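PDB 4DZH: amidohydrolase from Xanthomonas campestris pv. campestris, which probably deaminates adenosine-type nucleosides such as 5'-methylthioadenosine, as a zinc-dependent hydrolase of the ATZ/TRZ family. Local coordinates for residues A20-P25 against V32-A37; A70-L75 against D380-D385. All coordinates share one frame; numbering follows the deposited sequence.

Interaction 1 of 2, residues A20-P25 against V32-A37; sequences AGYVVP and VLEDHA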
loop_
_atom_site.group_PDB
_atom_site.type_symbol
_atom_site.label_atom_id
_atom_site.label_comp_id
_atom_site.label_asym_id
_atom_site.label_seq_id
_atom_site.Cartn_x
_atom_site.Cartn_y
_atom_site.Cartn_z
ATOM N N ALA A 20 20.980 5.286 16.538
ATOM C CA ALA A 20 20.139 5.626 15.386
ATOM C C ALA A 20 19.825 7.117 15.269
ATOM O O ALA A 20 19.796 7.854 16.269
ATOM C CB ALA A 20 18.855 4.838 15.450
ATOM N N GLY A 21 19.462 7.539 14.056
ATOM C CA GLY A 21 19.044 8.913 13.870
ATOM C C GLY A 21 17.826 9.284 14.694
ATOM O O GLY A 21 17.691 10.413 15.159
ATOM N N TYR A 22 16.907 8.332 14.838
ATOM C CA TYR A 22 15.632 8.575 15.520
ATOM C C TYR A 22 15.277 7.329 16.275
ATOM O O TYR A 22 15.430 6.208 15.752
ATOM C CB TYR A 22 14.511 8.896 14.521
ATOM C CG TYR A 22 14.858 10.078 13.678
ATOM C CD1 TYR A 22 14.560 11.364 14.110
ATOM C CD2 TYR A 22 15.511 9.912 12.450
ATOM C CE1 TYR A 22 14.899 12.472 13.341
ATOM C CE2 TYR A 22 15.869 11.018 11.672
ATOM C CZ TYR A 22 15.549 12.294 12.121
ATOM O OH TYR A 22 15.884 13.409 11.363
ATOM N N VAL A 23 14.870 7.500 17.531
ATOM C CA VAL A 23 14.284 6.380 18.267
ATOM C C VAL A 23 12.813 6.669 18.547
ATOM O O VAL A 23 12.473 7.732 19.062
ATOM C CB VAL A 23 15.015 6.095 19.617
ATOM C CG1 VAL A 23 14.279 5.035 20.430
ATOM C CG2 VAL A 23 16.478 5.692 19.340
ATOM N N VAL A 24 11.933 5.733 18.180
ATOM C CA VAL A 24 10.510 5.899 18.383
ATOM C C VAL A 24 10.036 4.900 19.433
ATOM O O VAL A 24 9.814 3.727 19.129
ATOM C CB VAL A 24 9.733 5.667 17.061
ATOM C CG1 VAL A 24 8.251 5.837 17.302
ATOM C CG2 VAL A 24 10.293 6.591 15.940
ATOM N N PRO A 25 9.914 5.340 20.700
ATOM C CA PRO A 25 9.709 4.373 21.785
ATOM C C PRO A 25 8.293 3.797 21.915
ATOM O O PRO A 25 8.167 2.765 22.579
ATOM C CB PRO A 25 10.082 5.177 23.037
ATOM C CG PRO A 25 9.699 6.613 22.684
ATOM C CD PRO A 25 10.005 6.737 21.177
ATOM N N VAL A 32 9.220 11.384 19.507
ATOM C CA VAL A 32 10.351 10.911 18.716
ATOM C C VAL A 32 11.682 11.403 19.309
ATOM O O VAL A 32 11.899 12.597 19.452
ATOM C CB VAL A 32 10.220 11.332 17.223
ATOM C CG1 VAL A 32 11.409 10.839 16.420
ATOM C CG2 VAL A 32 8.921 10.775 16.639
ATOM N N LEU A 33 12.553 10.473 19.679
ATOM C CA LEU A 33 13.820 10.838 20.292
ATOM C C LEU A 33 14.892 10.944 19.247
ATOM O O LEU A 33 15.359 9.947 18.709
ATOM C CB LEU A 33 14.226 9.775 21.312
ATOM C CG LEU A 33 13.134 9.404 22.298
ATOM C CD1 LEU A 33 13.587 8.217 23.136
ATOM C CD2 LEU A 33 12.816 10.627 23.157
ATOM N N GLU A 34 15.328 12.162 18.982
ATOM C CA GLU A 34 16.353 12.366 17.984
ATOM C C GLU A 34 17.751 12.013 18.516
ATOM O O GLU A 34 18.083 12.351 19.644
ATOM C CB GLU A 34 16.306 13.822 17.559
ATOM C CG GLU A 34 17.289 14.192 16.498
ATOM C CD GLU A 34 16.736 15.299 15.603
ATOM O OE1 GLU A 34 15.814 16.017 16.062
ATOM O OE2 GLU A 34 17.206 15.436 14.449
ATOM N N ASP A 35 18.563 11.337 17.707
ATOM C CA ASP A 35 19.961 11.046 18.061
ATOM C C ASP A 35 20.094 10.299 19.387
ATOM O O ASP A 35 20.774 10.768 20.314
ATOM C CB ASP A 35 20.791 12.349 18.095
ATOM C CG ASP A 35 22.305 12.099 18.064
ATOM O OD1 ASP A 35 22.736 10.989 17.667
ATOM O OD2 ASP A 35 23.074 13.029 18.416
ATOM N N HIS A 36 19.437 9.142 19.470
ATOM C CA HIS A 36 19.363 8.339 20.684
ATOM C C HIS A 36 19.855 6.920 20.395
ATOM O O HIS A 36 19.925 6.502 19.229
ATOM C CB HIS A 36 17.926 8.265 21.186
ATOM C CG HIS A 36 17.560 9.318 22.186
ATOM N ND1 HIS A 36 17.609 10.664 21.907
ATOM C CD2 HIS A 36 17.144 9.211 23.475
ATOM C CE1 HIS A 36 17.202 11.344 22.967
ATOM N NE2 HIS A 36 16.928 10.488 23.935
ATOM N N ALA A 37 20.177 6.184 21.456
ATOM C CA ALA A 37 20.697 4.829 21.343
ATOM C C ALA A 37 19.960 3.896 22.290
ATOM O O ALA A 37 19.324 4.346 23.258
ATOM C CB ALA A 37 22.201 4.811 21.657
HETATM O O HOH W 1 22.029 8.614 17.651
#
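Val23 and Leu33 face each other on one side of a beta-hairpin-like antiparallel pairing closed by a six-residue loop, Val23 CB lying 4.1 Å from Leu33 CB. Val23 CG1 stands anti to its backbone N (chi1 173°), which leaves CG2 beside that N and pressed on His36 CB at 3.5 Å; the two side chains cross at about a right angle. The His36 imidazole turns away from Val23 and lies with one face under Leu33 CB, its rotation fixed by a hydrogen bond from His36 ND1 to Glu34 O (2.9 Å), in the ring plane but from above the carbonyl plane. On the other side Tyr22 and Glu34, the non-hydrogen-bonded pair, run side by side in the same direction, ring and carboxylate planes 37° apart, while Val32 CG1 approaches Tyr22 CD1 obliquely at 3.9 Å. Reciprocal hydrogen bonds pair Val23 N with Leu33 O and Leu33 N with Val23 O, both 2.8 Å. Where both segments turn a corner, Asp35 N binds Gly21 O at 2.8 Å, almost straight at the hydrogen but well above the carbonyl plane. Past the corner Ala20 N reaches His36 O at 3.1 Å. Strand 16-20 leads in from, and strand 36-41 runs on into, the small mixed sheet, whose strand 44-50 supplies Val48 and Pro50 against Leu33 and His36. Tyr22, Val24 and Val32 pack on helix 397-403, and strand 22-23 runs parallel to strand 69-80.

Interaction 2 of 2, residues A70-L75 against D380-D385; sequences ALMPGL and DLVCVD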
loop_
_atom_site.group_PDB
_atom_site.type_symbol
_atom_site.label_atom_id
_atom_site.label_comp_id
_atom_site.label_asym_id
_atom_site.label_seq_id
_atom_site.Cartn_x
_atom_site.Cartn_y
_atom_site.Cartn_z
ATOM N N ALA A 70 15.307 5.384 11.555
ATOM C CA ALA A 70 14.443 5.353 12.743
ATOM C C ALA A 70 14.549 3.969 13.350
ATOM O O ALA A 70 14.536 2.964 12.644
ATOM C CB ALA A 70 13.007 5.612 12.359
ATOM N N LEU A 71 14.670 3.898 14.675
ATOM C CA LEU A 71 14.617 2.629 15.394
ATOM C C LEU A 71 13.283 2.572 16.139
ATOM O O LEU A 71 12.930 3.508 16.861
ATOM C CB LEU A 71 15.808 2.529 16.375
ATOM C CG LEU A 71 15.966 1.225 17.175
ATOM C CD1 LEU A 71 16.227 -0.014 16.353
ATOM C CD2 LEU A 71 17.125 1.404 18.176
ATOM N N MET A 72 12.519 1.512 15.903
ATOM C CA MET A 72 11.194 1.336 16.511
ATOM C C MET A 72 11.038 -0.143 16.928
ATOM O O MET A 72 11.847 -1.005 16.533
ATOM C CB MET A 72 10.114 1.713 15.491
ATOM C CG MET A 72 10.058 0.780 14.323
ATOM S SD MET A 72 8.862 1.358 13.108
ATOM C CE MET A 72 8.654 -0.178 12.211
ATOM N N PRO A 73 10.003 -0.458 17.741
ATOM C CA PRO A 73 9.724 -1.871 18.061
ATOM C C PRO A 73 9.312 -2.613 16.800
ATOM O O PRO A 73 8.760 -1.983 15.885
ATOM C CB PRO A 73 8.514 -1.789 18.998
ATOM C CG PRO A 73 8.503 -0.361 19.554
ATOM C CD PRO A 73 9.009 0.451 18.354
ATOM N N GLY A 74 9.584 -3.923 16.784
ATOM C CA GLY A 74 9.093 -4.729 15.677
ATOM C C GLY A 74 7.591 -4.603 15.542
ATOM O O GLY A 74 6.838 -4.443 16.503
ATOM N N LEU A 75 7.121 -4.633 14.316
ATOM C CA LEU A 75 5.696 -4.682 14.071
ATOM C C LEU A 75 5.126 -6.030 14.462
ATOM O O LEU A 75 5.745 -7.097 14.307
ATOM C CB LEU A 75 5.422 -4.405 12.607
ATOM C CG LEU A 75 5.968 -3.051 12.118
ATOM C CD1 LEU A 75 5.695 -2.851 10.631
ATOM C CD2 LEU A 75 5.504 -1.817 12.973
ATOM N N ASP A 380 13.104 -6.584 20.676
ATOM C CA ASP A 380 12.521 -6.790 19.334
ATOM C C ASP A 380 12.446 -5.400 18.672
ATOM O O ASP A 380 11.561 -4.575 19.002
ATOM C CB ASP A 380 11.111 -7.350 19.438
ATOM C CG ASP A 380 11.043 -8.807 19.987
ATOM O OD1 ASP A 380 12.013 -9.354 20.556
ATOM O OD2 ASP A 380 9.951 -9.413 19.798
ATOM N N LEU A 381 13.368 -5.156 17.749
ATOM C CA LEU A 381 13.637 -3.806 17.250
ATOM C C LEU A 381 13.849 -3.826 15.751
ATOM O O LEU A 381 14.352 -4.832 15.211
ATOM C CB LEU A 381 14.903 -3.258 17.896
ATOM C CG LEU A 381 14.857 -3.234 19.424
ATOM C CD1 LEU A 381 16.220 -2.939 20.002
ATOM C CD2 LEU A 381 13.856 -2.196 19.855
ATOM N N VAL A 382 13.513 -2.704 15.139
ATOM C CA VAL A 382 13.649 -2.533 13.685
ATOM C C VAL A 382 14.254 -1.159 13.364
ATOM O O VAL A 382 13.816 -0.130 13.911
ATOM C CB VAL A 382 12.260 -2.683 13.023
ATOM C CG1 VAL A 382 12.385 -2.363 11.499
ATOM C CG2 VAL A 382 11.765 -4.104 13.206
ATOM N N CYS A 383 15.215 -1.161 12.434
ATOM C CA CYS A 383 15.782 0.070 11.856
ATOM C C CYS A 383 15.125 0.270 10.497
ATOM O O CYS A 383 15.172 -0.638 9.668
ATOM C CB CYS A 383 17.294 -0.059 11.657
ATOM S SG CYS A 383 18.208 0.251 13.195
ATOM N N VAL A 384 14.554 1.447 10.302
ATOM C CA VAL A 384 13.954 1.819 9.001
ATOM C C VAL A 384 14.834 2.934 8.446
ATOM O O VAL A 384 14.897 3.999 9.056
ATOM C CB VAL A 384 12.493 2.320 9.184
ATOM C CG1 VAL A 384 11.861 2.557 7.812
ATOM C CG2 VAL A 384 11.690 1.272 9.892
ATOM N N ASP A 385 15.465 2.700 7.289
ATOM C CA ASP A 385 16.231 3.768 6.610
ATOM C C ASP A 385 15.277 4.871 6.211
ATOM O O ASP A 385 14.317 4.584 5.502
ATOM C CB ASP A 385 16.902 3.207 5.367
ATOM C CG ASP A 385 17.644 4.270 4.583
ATOM O OD1 ASP A 385 18.225 5.177 5.230
ATOM O OD2 ASP A 385 17.606 4.210 3.331
#
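Ala70-Pro73 and Leu381-Asp385 run antiparallel, their strand axes 4.6 Å apart at the closest and their directions 150° apart. Ala70 with Val384 and Met72 with Val382 are hydrogen-bonded pairs, each joined by two N-H to O=C bonds of 2.8 to 2.9 Å between backbone N and O. Leu71-Cys383 and Pro73-Leu381 are the non-hydrogen-bonded pairs; beyond them Gly74 N still reaches Asp380 O at 3.0 Å, from above the carbonyl plane. Leu71 CG is anti to its backbone N (chi1 -177°), and CD1 bends back over the partner strand, 3.7 Å from Cys383 SG and 3.8 Å from Leu381 CB. On the reverse side Met72 starts with CG between its backbone N and carbonyl carbon (chi1 67°), then runs extended, crossing Val384 obliquely to put CE 4.1 Å from Val384 CG2. Val382 CG2 lies 3.7 Å from Gly74 CA. The Asp380 carboxylate turns to other partners, a salt bridge from OD2 to Arg156 and a hydrogen bond from OD1 to Ala416 N. Phe327 of helix 326-341 packs on Met72 and Val384, while Ile18 of strand 16-20 touches Leu71 and Leu381 on the opposite side. Strand 69-80 belongs to the TIM-barrel fold and brings His79, with His81 just beyond it, to the zinc; strand 381-385 pairs along its early part and lies between it and strand 410-415.

In the fold
Strands 22-23 and 69-80 are neighbours in one sheet, so the two contacts, with centres about 10 Å apart, are continuous: Tyr22 O with Leu71 N and Val24 N with Leu71 O are probable hydrogen bonds, and Ala20 CB packs on Leu71 CB. Interaction 1 is local, its segments separated by six residues, and partly buried, its centre about 24 Å from the centre of the chain, with the charged Glu34 and Asp35 exposed. Interaction 2 joins segments with 304 residues between them, all its touching residues are buried, and its cross-strand side-chain packing is apolar. Together they connect the small sheet of strands 16-20 and 36-41 with the larger mixed sheet that contains strands 69-80 and 381-385.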